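Local atomic coordinates of ethylbenzene dehydrogenase alpha-subunit (PDB entry 2IVF), a protein that belongs to the molybdopterin oxidoreductase family and carries a molybdenum atom, an iron/sulfur cluster, MGD and MD1. Residues A[118-123]-A[265-270]; A[331-336]-A[354-359]; A[484-489]-A[773-778]; A[843-848]-A[914-919]. All coordinates share one frame; numbering follows the deposited sequence.

The four contacts are separate sites of one large chain, none touching another. Interaction 4 is the one at MGD: its segment 843-848 holds Thr846, Gly847 and Gly848 of the MGD pocket, and Gly848 lies about 10 Å from the molybdenum atom. Interaction 1, with its centre about 31 Å from that of interaction 4, lies against the beta-subunit; its Tyr122 side chain is about 11 Å from the iron/sulfur cluster. Interaction 3 comes within about 11 Å of interaction 1 at the nearest atoms, and sits across the chain's centre from interaction 4. Interaction 2 is peripheral, its own centre about 33 Å from the chain's centre and about 43 Å from the centres of both interactions 1 and 4.

Interaction 1. Residues A[118-123]-A[265-270]; sequences DYVDYN and YHFLSE
Phe267 drives the edge of its ring into the face of Tyr122, an edge-to-face pair with centroids 5.0 Å apart and planes at 70°. Phe267 CZ stands over the centre of the tyrosine ring, while the other end of the same ring edge, at CE1, meets Val120 O. His266 lies beside it, its CE1 over one face of Phe267. With CG set between its backbone N and carbonyl carbon (chi1 72°), the imidazole turns its edge to the 118-123 loop. There CE1 approaches Asp121 O at 3.2 Å, a buried carbonyl with no hydrogen-bond partner in the model. His266 ND1 gives Glu270 OE1 a nearly straight bond of 2.6 Å in the ring plane, which fixes the ring's rotation. At its other nitrogen a water, 2.8 Å from His266 NE2, also donates to Tyr122 O. Val120 CG1 packs on this histidine-carboxylate pair, 3.3 Å from Glu270 OE1. Lys27 and Arg233 of the beta-subunit form salt bridges to Glu270, and Arg233 also to Asp121. The beta-subunit thus meets both the loop after strand 102-108 and helix 265-274, while Leu268 of the helix packs on strand 249-253.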
# COMPACT_ATOMS: atom_id res chain seq x y z
N ASP A 118 20.00 19.60 11.26
CA ASP A 118 20.27 19.68 9.85
C ASP A 118 19.46 18.71 9.00
O ASP A 118 19.53 18.77 7.78
CB ASP A 118 21.77 19.40 9.60
CG ASP A 118 22.67 20.41 10.26
OD1 ASP A 118 22.38 21.63 10.20
OD2 ASP A 118 23.68 19.97 10.85
N TYR A 119 18.76 17.77 9.61
CA TYR A 119 18.10 16.73 8.87
C TYR A 119 16.58 16.91 8.93
O TYR A 119 16.06 17.65 9.79
CB TYR A 119 18.51 15.33 9.41
CG TYR A 119 19.93 14.94 9.02
CD1 TYR A 119 21.02 15.37 9.78
CD2 TYR A 119 20.17 14.14 7.92
CE1 TYR A 119 22.32 15.01 9.44
CE2 TYR A 119 21.49 13.77 7.56
CZ TYR A 119 22.56 14.22 8.36
OH TYR A 119 23.89 13.90 8.06
N VAL A 120 15.89 16.23 8.04
CA VAL A 120 14.45 16.20 8.00
C VAL A 120 13.97 15.18 9.00
O VAL A 120 14.58 14.11 9.18
CB VAL A 120 13.93 15.83 6.60
CG1 VAL A 120 12.38 15.71 6.59
CG2 VAL A 120 14.49 16.82 5.52
N ASP A 121 12.88 15.51 9.69
CA ASP A 121 12.27 14.57 10.61
C ASP A 121 11.54 13.46 9.86
O ASP A 121 11.55 13.40 8.62
CB ASP A 121 11.38 15.29 11.66
CG ASP A 121 10.14 15.99 11.06
OD1 ASP A 121 9.61 15.52 10.03
OD2 ASP A 121 9.69 17.06 11.60
N TYR A 122 11.01 12.51 10.64
CA TYR A 122 10.38 11.33 10.05
C TYR A 122 8.84 11.53 9.97
O TYR A 122 8.13 10.61 9.55
CB TYR A 122 10.67 10.08 10.86
CG TYR A 122 12.04 9.47 10.68
CD1 TYR A 122 13.14 10.03 11.28
CD2 TYR A 122 12.21 8.28 9.94
CE1 TYR A 122 14.41 9.46 11.13
CE2 TYR A 122 13.50 7.70 9.79
CZ TYR A 122 14.57 8.29 10.40
OH TYR A 122 15.83 7.76 10.29
N ASN A 123 8.35 12.71 10.34
CA ASN A 123 6.93 12.91 10.49
C ASN A 123 6.20 13.04 9.16
O ASN A 123 6.77 13.58 8.21
CB ASN A 123 6.70 14.15 11.30
CG ASN A 123 7.13 13.98 12.72
OD1 ASN A 123 6.93 12.92 13.31
ND2 ASN A 123 7.72 15.01 13.29
N TYR A 265 9.22 7.47 2.06
CA TYR A 265 9.45 7.89 0.66
C TYR A 265 9.91 9.35 0.58
O TYR A 265 10.75 9.73 -0.27
CB TYR A 265 8.14 7.74 -0.09
CG TYR A 265 8.12 8.15 -1.54
CD1 TYR A 265 7.90 9.45 -1.91
CD2 TYR A 265 8.16 7.19 -2.54
CE1 TYR A 265 7.83 9.82 -3.22
CE2 TYR A 265 8.05 7.57 -3.89
CZ TYR A 265 7.86 8.87 -4.21
OH TYR A 265 7.70 9.30 -5.51
N HIS A 266 9.33 10.17 1.44
CA HIS A 266 9.62 11.61 1.46
C HIS A 266 11.10 11.95 1.48
O HIS A 266 11.52 12.97 0.90
CB HIS A 266 8.90 12.29 2.62
CG HIS A 266 9.46 11.98 3.98
ND1 HIS A 266 10.42 12.76 4.57
CD2 HIS A 266 9.11 11.05 4.90
CE1 HIS A 266 10.68 12.30 5.78
NE2 HIS A 266 9.91 11.25 6.00
N PHE A 267 11.90 11.12 2.15
CA PHE A 267 13.36 11.34 2.22
C PHE A 267 13.96 11.30 0.79
O PHE A 267 14.89 12.04 0.49
CB PHE A 267 14.04 10.31 3.13
CG PHE A 267 13.80 10.55 4.59
CD1 PHE A 267 14.42 11.62 5.24
CD2 PHE A 267 13.04 9.68 5.34
CE1 PHE A 267 14.23 11.85 6.58
CE2 PHE A 267 12.84 9.89 6.72
CZ PHE A 267 13.45 10.94 7.34
N LEU A 268 13.42 10.44 -0.06
CA LEU A 268 13.80 10.40 -1.47
C LEU A 268 13.42 11.69 -2.22
O LEU A 268 14.28 12.29 -2.85
CB LEU A 268 13.21 9.19 -2.16
CG LEU A 268 13.61 9.00 -3.63
CD1 LEU A 268 15.15 8.67 -3.80
CD2 LEU A 268 12.73 7.85 -4.23
N SER A 269 12.16 12.14 -2.15
CA SER A 269 11.82 13.41 -2.80
C SER A 269 12.50 14.64 -2.22
O SER A 269 12.75 15.61 -2.92
CB SER A 269 10.31 13.66 -2.85
OG SER A 269 9.81 13.79 -1.54
N GLU A 270 12.74 14.63 -0.92
CA GLU A 270 13.42 15.72 -0.27
C GLU A 270 14.92 15.72 -0.58
O GLU A 270 15.49 16.77 -0.81
CB GLU A 270 13.11 15.66 1.23
CG GLU A 270 11.60 15.92 1.43
CD GLU A 270 11.00 15.41 2.70
OE1 GLU A 270 11.74 14.76 3.49
OE2 GLU A 270 9.78 15.70 2.92
O HOH W 1 9.74 9.17 7.81

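Interaction 2. Residues A[331-336]-A[354-359]; sequences LPLLVR and KQFYFF
Pro332, Leu333 and Leu334 fit their side chains among the residues of 356-359, where the edge strand of a three-stranded antiparallel sheet crosses a beta hairpin. Strand 334-336 belongs to the sheet with 395-400 and 385-389; strand 356-360 pairs with 365-369. The two strand directions differ by 111°, so the strands cross steeply and are joined by a single direct backbone bond, without forming a ladder. The Pro332 ring lies side by side with Phe358, its CG bulging to 3.5 Å from Phe358 CE1. Leu333 puts CD2 into the hollow between Phe358 and Phe356, reaching 3.8 Å from Phe358 CE1 and grazing the CB of Phe356. On the next residue Leu334 crosses Tyr357 at about a right angle. Its CG is anti to the carbonyl carbon (chi1 -65°), which lets CD1 settle against Tyr357 CB at 3.9 Å while CD2 leans on Phe359 CB. Val366 and Val398 bound the Leu334 side chain from the two sheets, and Ala369 meets both Leu333 and Phe358. Water molecules knit the backbones at the flanks: one bridges Pro332 O and Phe359 N, another Leu334 O and Tyr357 N. Between them Tyr357 O takes the direct bond from Leu334 N, 2.9 Å long and nearly along the C=O axis, and also meets Leu333 CA at 3.3 Å.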
# COMPACT_ATOMS: atom_id res chain seq x y z
N LEU A 331 40.32 -7.00 -5.85
CA LEU A 331 40.78 -6.59 -7.17
C LEU A 331 42.31 -6.63 -7.34
O LEU A 331 42.79 -6.96 -8.41
CB LEU A 331 40.18 -5.23 -7.61
CG LEU A 331 38.66 -5.09 -7.76
CD1 LEU A 331 38.38 -3.88 -8.66
CD2 LEU A 331 37.98 -6.31 -8.26
N PRO A 332 43.09 -6.25 -6.31
CA PRO A 332 44.54 -6.44 -6.46
C PRO A 332 45.11 -7.82 -6.10
O PRO A 332 46.31 -7.99 -6.18
CB PRO A 332 45.11 -5.40 -5.48
CG PRO A 332 44.12 -5.38 -4.41
CD PRO A 332 42.77 -5.51 -5.06
N LEU A 333 44.29 -8.79 -5.71
CA LEU A 333 44.85 -10.08 -5.31
C LEU A 333 45.18 -10.87 -6.57
O LEU A 333 44.47 -10.77 -7.57
CB LEU A 333 43.91 -10.88 -4.42
CG LEU A 333 43.67 -10.29 -3.02
CD1 LEU A 333 42.69 -11.14 -2.24
CD2 LEU A 333 44.97 -10.14 -2.21
N LEU A 334 46.25 -11.63 -6.47
CA LEU A 334 46.77 -12.37 -7.61
C LEU A 334 46.11 -13.73 -7.78
O LEU A 334 45.85 -14.46 -6.82
CB LEU A 334 48.25 -12.55 -7.47
CG LEU A 334 49.12 -11.30 -7.50
CD1 LEU A 334 50.58 -11.73 -7.15
CD2 LEU A 334 49.07 -10.62 -8.87
N VAL A 335 45.87 -14.04 -9.05
CA VAL A 335 45.21 -15.23 -9.48
C VAL A 335 46.15 -15.92 -10.46
O VAL A 335 46.84 -15.26 -11.23
CB VAL A 335 43.84 -14.90 -10.14
CG1 VAL A 335 43.16 -16.17 -10.60
CG2 VAL A 335 42.95 -14.19 -9.15
N ARG A 336 46.20 -17.24 -10.35
CA ARG A 336 47.06 -18.07 -11.17
C ARG A 336 46.41 -18.22 -12.53
O ARG A 336 45.20 -18.49 -12.62
CB ARG A 336 47.20 -19.45 -10.51
CG ARG A 336 47.93 -19.44 -9.17
CD ARG A 336 48.03 -20.82 -8.53
NE ARG A 336 48.57 -21.82 -9.43
CZ ARG A 336 48.97 -23.04 -9.06
NH1 ARG A 336 48.92 -23.43 -7.80
NH2 ARG A 336 49.41 -23.88 -9.97
N LYS A 354 44.97 -20.02 2.47
CA LYS A 354 44.15 -18.83 2.36
C LYS A 354 44.98 -17.57 2.59
O LYS A 354 44.43 -16.52 2.84
CB LYS A 354 42.96 -18.94 3.32
CG LYS A 354 42.01 -20.09 2.92
CD LYS A 354 40.57 -19.76 3.13
CE LYS A 354 40.16 -19.80 4.59
NZ LYS A 354 38.75 -19.34 4.74
N GLN A 355 46.31 -17.69 2.51
CA GLN A 355 47.17 -16.52 2.49
C GLN A 355 47.36 -16.13 1.03
O GLN A 355 47.88 -16.90 0.21
CB GLN A 355 48.50 -16.79 3.17
CG GLN A 355 49.52 -15.64 3.07
CD GLN A 355 49.05 -14.36 3.75
OE1 GLN A 355 48.97 -14.29 4.98
NE2 GLN A 355 48.76 -13.34 2.97
N PHE A 356 46.96 -14.92 0.70
CA PHE A 356 46.97 -14.48 -0.69
C PHE A 356 47.96 -13.35 -0.91
O PHE A 356 48.64 -12.92 0.04
CB PHE A 356 45.57 -14.14 -1.15
CG PHE A 356 44.59 -15.24 -0.96
CD1 PHE A 356 44.83 -16.50 -1.47
CD2 PHE A 356 43.41 -15.03 -0.29
CE1 PHE A 356 43.93 -17.51 -1.30
CE2 PHE A 356 42.50 -16.04 -0.12
CZ PHE A 356 42.76 -17.28 -0.63
N TYR A 357 48.08 -12.91 -2.17
CA TYR A 357 49.14 -12.00 -2.56
C TYR A 357 48.71 -10.79 -3.35
O TYR A 357 47.82 -10.86 -4.20
CB TYR A 357 50.18 -12.73 -3.38
CG TYR A 357 50.97 -13.74 -2.58
CD1 TYR A 357 52.17 -13.38 -1.98
CD2 TYR A 357 50.50 -15.02 -2.39
CE1 TYR A 357 52.86 -14.25 -1.25
CE2 TYR A 357 51.19 -15.91 -1.66
CZ TYR A 357 52.39 -15.53 -1.09
OH TYR A 357 53.13 -16.42 -0.37
N PHE A 358 49.37 -9.67 -3.03
CA PHE A 358 49.45 -8.51 -3.89
C PHE A 358 50.72 -8.61 -4.73
O PHE A 358 51.61 -9.43 -4.46
CB PHE A 358 49.59 -7.22 -3.08
CG PHE A 358 48.44 -6.91 -2.16
CD1 PHE A 358 47.16 -6.88 -2.61
CD2 PHE A 358 48.68 -6.59 -0.83
CE1 PHE A 358 46.11 -6.54 -1.75
CE2 PHE A 358 47.64 -6.25 0.02
CZ PHE A 358 46.36 -6.22 -0.44
N PHE A 359 50.81 -7.77 -5.75
CA PHE A 359 52.09 -7.57 -6.39
C PHE A 359 52.55 -6.17 -6.04
O PHE A 359 51.76 -5.21 -6.15
CB PHE A 359 52.05 -7.75 -7.90
CG PHE A 359 53.42 -7.90 -8.50
CD1 PHE A 359 54.14 -6.79 -8.91
CD2 PHE A 359 54.00 -9.14 -8.59
CE1 PHE A 359 55.41 -6.90 -9.44
CE2 PHE A 359 55.29 -9.28 -9.12
CZ PHE A 359 55.99 -8.14 -9.54
O HOH W 2 48.44 -6.38 -6.54
O HOH W 3 46.84 -14.18 -4.30

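Interaction 3. Residues A[484-489]-A[773-778]; sequences SDDNMV and MGTGVS
Asp486 carries the direct hydrogen bonds of the contact, to Thr775. Its CB sets out toward the 773-778 loop, with Ile746 and Val750 packed against the side chain. CG stands anti to the carbonyl carbon (chi1 -65°), which brings the carboxylate carbon to 3.5 Å from Thr775 N. From there the two oxygens divide their work. OD2 is the more tightly gripped across the contact: Thr775 N donates to its syn lone pair at 2.8 Å, and the hydroxyl OG1 of the same threonine donates to Asp486 OD2 at 2.6 Å from 37° out of the carboxylate plane. Thr775 OG1 sits between its own backbone N and carbonyl carbon (chi1 58°), which keeps it close to the residue's own N-H, and both reach OD2; Tyr490 OH is a second partner of that hydroxyl. Asp486 is the first residue of helix 486-493, Asp485 before it being the N-cap, and its negative charge is probably favoured at this helix start. Opposite, the glycine-flanked loop Gly774-Thr775-Gly776 leads into helix 777-781. Gly774, at a positive phi, passes its CA 3.6 Å from Asp486 OD2. The other oxygen, OD1, receives Ser484 OG at 2.9 Å from well above the carboxylate plane, and only a weak bond from Thr775 N. A water donates to Asp486 OD1 and accepts from Gly776 N at 2.9 Å, tying the carboxylate to Gly776. Ser484 CB rests against Met773 O at 3.6 Å.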
# COMPACT_ATOMS: atom_id res chain seq x y z
N SER A 484 17.67 -5.47 14.94
CA SER A 484 17.76 -6.30 16.12
C SER A 484 16.52 -7.12 16.16
O SER A 484 15.43 -6.57 16.22
CB SER A 484 17.75 -5.47 17.38
OG SER A 484 17.86 -6.33 18.49
N ASP A 485 16.68 -8.42 16.21
CA ASP A 485 15.56 -9.29 16.43
C ASP A 485 15.74 -10.02 17.77
O ASP A 485 15.10 -11.01 18.02
CB ASP A 485 15.41 -10.24 15.25
CG ASP A 485 16.57 -11.20 15.10
OD1 ASP A 485 17.56 -11.11 15.87
OD2 ASP A 485 16.49 -12.05 14.17
N ASP A 486 16.58 -9.46 18.65
CA ASP A 486 16.86 -10.07 19.95
C ASP A 486 15.58 -10.35 20.74
O ASP A 486 15.44 -11.41 21.39
CB ASP A 486 17.80 -9.17 20.77
CG ASP A 486 19.18 -9.02 20.14
OD1 ASP A 486 19.24 -8.87 18.91
OD2 ASP A 486 20.20 -9.05 20.85
N ASN A 487 14.64 -9.41 20.65
CA ASN A 487 13.39 -9.51 21.42
C ASN A 487 12.63 -10.79 21.07
O ASN A 487 12.08 -11.43 21.94
CB ASN A 487 12.50 -8.27 21.27
CG ASN A 487 12.15 -7.95 19.84
OD1 ASN A 487 13.02 -7.90 18.98
ND2 ASN A 487 10.86 -7.77 19.56
N MET A 488 12.67 -11.17 19.80
CA MET A 488 12.04 -12.39 19.34
C MET A 488 12.89 -13.61 19.58
O MET A 488 12.37 -14.64 20.10
CB MET A 488 11.72 -12.27 17.86
CG MET A 488 10.60 -11.35 17.63
SD MET A 488 10.29 -11.17 15.88
CE MET A 488 11.32 -9.77 15.45
N VAL A 489 14.18 -13.57 19.26
CA VAL A 489 14.94 -14.83 19.37
C VAL A 489 15.23 -15.22 20.80
O VAL A 489 15.21 -16.39 21.10
CB VAL A 489 16.21 -14.90 18.48
CG1 VAL A 489 15.89 -14.40 17.05
CG2 VAL A 489 17.31 -14.11 19.09
N MET A 773 22.13 -2.49 17.39
CA MET A 773 21.61 -3.58 16.61
C MET A 773 21.49 -4.88 17.44
O MET A 773 21.25 -5.95 16.87
CB MET A 773 22.53 -3.84 15.39
CG MET A 773 22.57 -2.76 14.32
SD MET A 773 20.99 -2.39 13.65
CE MET A 773 21.37 -0.86 12.80
N GLY A 774 21.66 -4.79 18.75
CA GLY A 774 21.52 -5.94 19.64
C GLY A 774 22.73 -6.83 19.54
O GLY A 774 23.82 -6.35 19.28
N THR A 775 22.54 -8.14 19.71
CA THR A 775 23.66 -9.08 19.88
C THR A 775 23.75 -10.09 18.73
O THR A 775 24.63 -10.96 18.74
CB THR A 775 23.51 -9.86 21.21
OG1 THR A 775 22.26 -10.54 21.21
CG2 THR A 775 23.59 -8.94 22.40
N GLY A 776 22.86 -9.98 17.75
CA GLY A 776 22.77 -10.97 16.66
C GLY A 776 23.65 -10.54 15.52
O GLY A 776 24.52 -9.68 15.68
N VAL A 777 23.41 -11.13 14.35
CA VAL A 777 24.30 -10.96 13.21
C VAL A 777 24.44 -9.50 12.84
O VAL A 777 25.53 -9.05 12.56
CB VAL A 777 23.83 -11.78 11.98
CG1 VAL A 777 24.77 -11.56 10.80
CG2 VAL A 777 23.77 -13.27 12.33
N SER A 778 23.33 -8.76 12.85
CA SER A 778 23.36 -7.35 12.45
C SER A 778 24.39 -6.52 13.20
O SER A 778 24.92 -5.56 12.67
CB SER A 778 21.99 -6.72 12.65
OG SER A 778 21.05 -7.17 11.72
O HOH W 4 20.67 -8.29 16.83

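Interaction 4. Residues A[843-848]-A[914-919]; sequences FKITGG and KQCIVY. With MGD (2-amino-5,6-dimercapto-7-methyl-3,7,8a,9-tetrahydro-8-oxa-1,3,9,10-tetraaza-anthracen-4-one guanosine dinucleotide), chain M.
Cys916 O accepts Thr846 N at 2.8 Å in a nearly straight bond, and the CA of Ile845 makes a CA-H...O contact with the same oxygen. The ladder runs on both ways, with Lys844 N bonding to Lys914 O, Cys916 N to Lys844 O at 3.1 Å, and Val918 N to Thr846 O. The strands are parallel, so Lys844, Ile845 and Thr846 stand beside Gln915, Cys916 and Ile917. On the Ile845-Cys916 face the thiol sulfur nestles 3.8 Å from Ile845 CG1 and also lies obliquely to the Phe843 ring. Ile845 CD1 continues to Val918 CG2. These two strands belong to the double-psi beta barrel of the molybdopterin dinucleotide binding domain, flanked by strand 969-975 beside 843-846 and by 873-877 beside 915-917. On the other face Gln915 extends fully, CG anti to the backbone N (chi1 175°), and crosses Thr846 at about a right angle. Its NE2 donates to Thr846 OG1 at 3.0 Å and also to Asp284 OD1, an atom that itself hydrogen-bonds MGD. The second threonine branch, CG2, faces MGD, 3.8 Å from MGD N7. Farther along, Gly848 N and Val918 O share a water, and Tyr919 CD1 packs 3.6 Å from Gly848 CA. That same CA lies 3.3 Å from MGD O1B, a diphosphate oxygen.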
# COMPACT_ATOMS: atom_id res chain seq x y z
N PHE A 843 6.34 -13.04 -22.85
CA PHE A 843 6.38 -11.99 -21.84
C PHE A 843 7.26 -12.46 -20.70
O PHE A 843 7.36 -13.65 -20.41
CB PHE A 843 5.01 -11.61 -21.29
CG PHE A 843 4.11 -10.97 -22.29
CD1 PHE A 843 3.43 -11.75 -23.20
CD2 PHE A 843 3.98 -9.57 -22.36
CE1 PHE A 843 2.60 -11.17 -24.15
CE2 PHE A 843 3.16 -8.99 -23.32
CZ PHE A 843 2.46 -9.78 -24.19
N LYS A 844 7.92 -11.50 -20.07
CA LYS A 844 8.59 -11.71 -18.79
C LYS A 844 7.74 -11.07 -17.72
O LYS A 844 7.47 -9.86 -17.76
CB LYS A 844 9.99 -11.13 -18.81
CG LYS A 844 10.99 -12.03 -19.47
CD LYS A 844 12.38 -11.54 -19.12
CE LYS A 844 13.42 -12.42 -19.69
NZ LYS A 844 14.75 -11.89 -19.33
N ILE A 845 7.29 -11.88 -16.75
CA ILE A 845 6.38 -11.40 -15.75
C ILE A 845 7.18 -10.95 -14.53
O ILE A 845 8.03 -11.68 -14.01
CB ILE A 845 5.30 -12.47 -15.40
CG1 ILE A 845 4.19 -11.86 -14.54
CG2 ILE A 845 5.92 -13.75 -14.74
CD1 ILE A 845 2.86 -12.65 -14.72
N THR A 846 6.87 -9.75 -14.08
CA THR A 846 7.44 -9.23 -12.88
C THR A 846 6.32 -8.91 -11.88
O THR A 846 5.11 -8.95 -12.22
CB THR A 846 8.33 -7.98 -13.13
OG1 THR A 846 7.54 -6.88 -13.60
CG2 THR A 846 9.48 -8.29 -14.13
N GLY A 847 6.71 -8.61 -10.66
CA GLY A 847 5.76 -8.27 -9.62
C GLY A 847 6.19 -7.14 -8.72
O GLY A 847 7.02 -6.31 -9.07
N GLY A 848 5.63 -7.15 -7.52
CA GLY A 848 6.00 -6.13 -6.54
C GLY A 848 5.02 -6.25 -5.41
O GLY A 848 3.93 -6.84 -5.56
N LYS A 914 6.69 -6.32 -23.67
CA LYS A 914 6.97 -7.75 -23.37
C LYS A 914 7.33 -7.98 -21.91
O LYS A 914 7.74 -9.04 -21.54
CB LYS A 914 8.01 -8.34 -24.30
CG LYS A 914 7.70 -8.18 -25.82
CD LYS A 914 6.25 -8.49 -26.20
CE LYS A 914 5.95 -8.12 -27.70
NZ LYS A 914 5.98 -6.61 -27.90
N GLN A 915 7.11 -6.97 -21.10
CA GLN A 915 7.04 -7.15 -19.65
C GLN A 915 5.54 -7.21 -19.34
O GLN A 915 4.75 -6.54 -20.00
CB GLN A 915 7.67 -5.96 -18.94
CG GLN A 915 7.56 -5.97 -17.39
CD GLN A 915 7.87 -4.63 -16.75
OE1 GLN A 915 7.84 -3.62 -17.40
NE2 GLN A 915 8.15 -4.64 -15.45
N CYS A 916 5.13 -7.97 -18.32
CA CYS A 916 3.82 -7.71 -17.71
C CYS A 916 4.03 -7.84 -16.21
O CYS A 916 5.00 -8.47 -15.75
CB CYS A 916 2.74 -8.68 -18.18
SG CYS A 916 3.13 -10.44 -17.86
N ILE A 917 3.14 -7.22 -15.46
CA ILE A 917 3.32 -7.05 -14.04
C ILE A 917 2.07 -7.45 -13.28
O ILE A 917 0.97 -7.00 -13.61
CB ILE A 917 3.53 -5.57 -13.72
CG1 ILE A 917 4.68 -4.99 -14.57
CG2 ILE A 917 3.78 -5.36 -12.21
CD1 ILE A 917 4.82 -3.45 -14.42
N VAL A 918 2.25 -8.27 -12.24
CA VAL A 918 1.20 -8.51 -11.27
C VAL A 918 1.77 -8.32 -9.88
O VAL A 918 2.65 -9.05 -9.47
CB VAL A 918 0.62 -9.96 -11.40
CG1 VAL A 918 -0.52 -10.18 -10.40
CG2 VAL A 918 0.18 -10.28 -12.84
N TYR A 919 1.31 -7.27 -9.22
CA TYR A 919 1.61 -7.02 -7.81
C TYR A 919 0.73 -7.99 -7.09
O TYR A 919 -0.40 -8.19 -7.52
CB TYR A 919 1.17 -5.61 -7.44
CG TYR A 919 1.91 -4.55 -8.21
CD1 TYR A 919 3.21 -4.23 -7.88
CD2 TYR A 919 1.30 -3.85 -9.25
CE1 TYR A 919 3.89 -3.24 -8.57
CE2 TYR A 919 1.98 -2.90 -9.95
CZ TYR A 919 3.25 -2.58 -9.59
OH TYR A 919 3.96 -1.65 -10.27
PB MGD M . 9.36 -4.99 -4.90
O1B MGD M . 8.00 -4.51 -4.51
O2B MGD M . 9.44 -6.41 -5.32
O3B MGD M . 10.50 -4.78 -3.83
O3A MGD M . 9.44 -4.05 -1.63
PA MGD M . 10.64 -3.71 -2.62
O1A MGD M . 10.43 -2.32 -3.03
O2A MGD M . 11.91 -4.06 -2.00
O5' MGD M . 9.92 -4.09 -6.11
C5' MGD M . 9.12 -3.91 -7.28
C4' MGD M . 9.96 -3.30 -8.40
O4' MGD M . 10.92 -4.25 -8.85
C3' MGD M . 8.98 -3.21 -9.55
O3' MGD M . 8.41 -1.91 -9.51
C2' MGD M . 9.88 -3.42 -10.78
O2' MGD M . 9.94 -2.20 -11.55
C1' MGD M . 11.25 -3.77 -10.17
N9 MGD M . 11.85 -4.87 -10.95
C8 MGD M . 11.33 -6.07 -11.25
N7 MGD M . 12.21 -6.81 -11.94
C5 MGD M . 13.33 -6.05 -12.07
C6 MGD M . 14.57 -6.18 -12.67
O6 MGD M . 14.94 -7.17 -13.32
N1 MGD M . 15.47 -5.12 -12.55
C2 MGD M . 15.19 -3.92 -11.89
N2 MGD M . 16.14 -2.92 -11.84
N3 MGD M . 14.00 -3.81 -11.29
C4 MGD M . 13.09 -4.83 -11.39
C10 MGD M . 9.30 -5.30 -1.06
C11 MGD M . 9.04 -5.13 0.41
O11 MGD M . 7.92 -4.36 0.55
C12 MGD M . 8.95 -6.44 1.21
S12 MGD M . 9.91 -7.85 0.80
C13 MGD M . 8.09 -6.52 2.28
S13 MGD M . 8.00 -7.99 3.19
C14 MGD M . 7.22 -5.37 2.64
N15 MGD M . 5.87 -5.66 2.07
C16 MGD M . 5.00 -4.62 1.69
C17 MGD M . 3.70 -4.84 1.30
O17 MGD M . 3.22 -6.00 1.24
N18 MGD M . 2.92 -3.72 0.94
C19 MGD M . 3.39 -2.44 0.98
N19 MGD M . 2.56 -1.45 0.61
N20 MGD M . 4.68 -2.27 1.33
C21 MGD M . 5.45 -3.30 1.71
N22 MGD M . 6.77 -3.09 2.08
C23 MGD M . 7.79 -4.10 1.95
O HOH W 5 3.98 -9.64 -7.03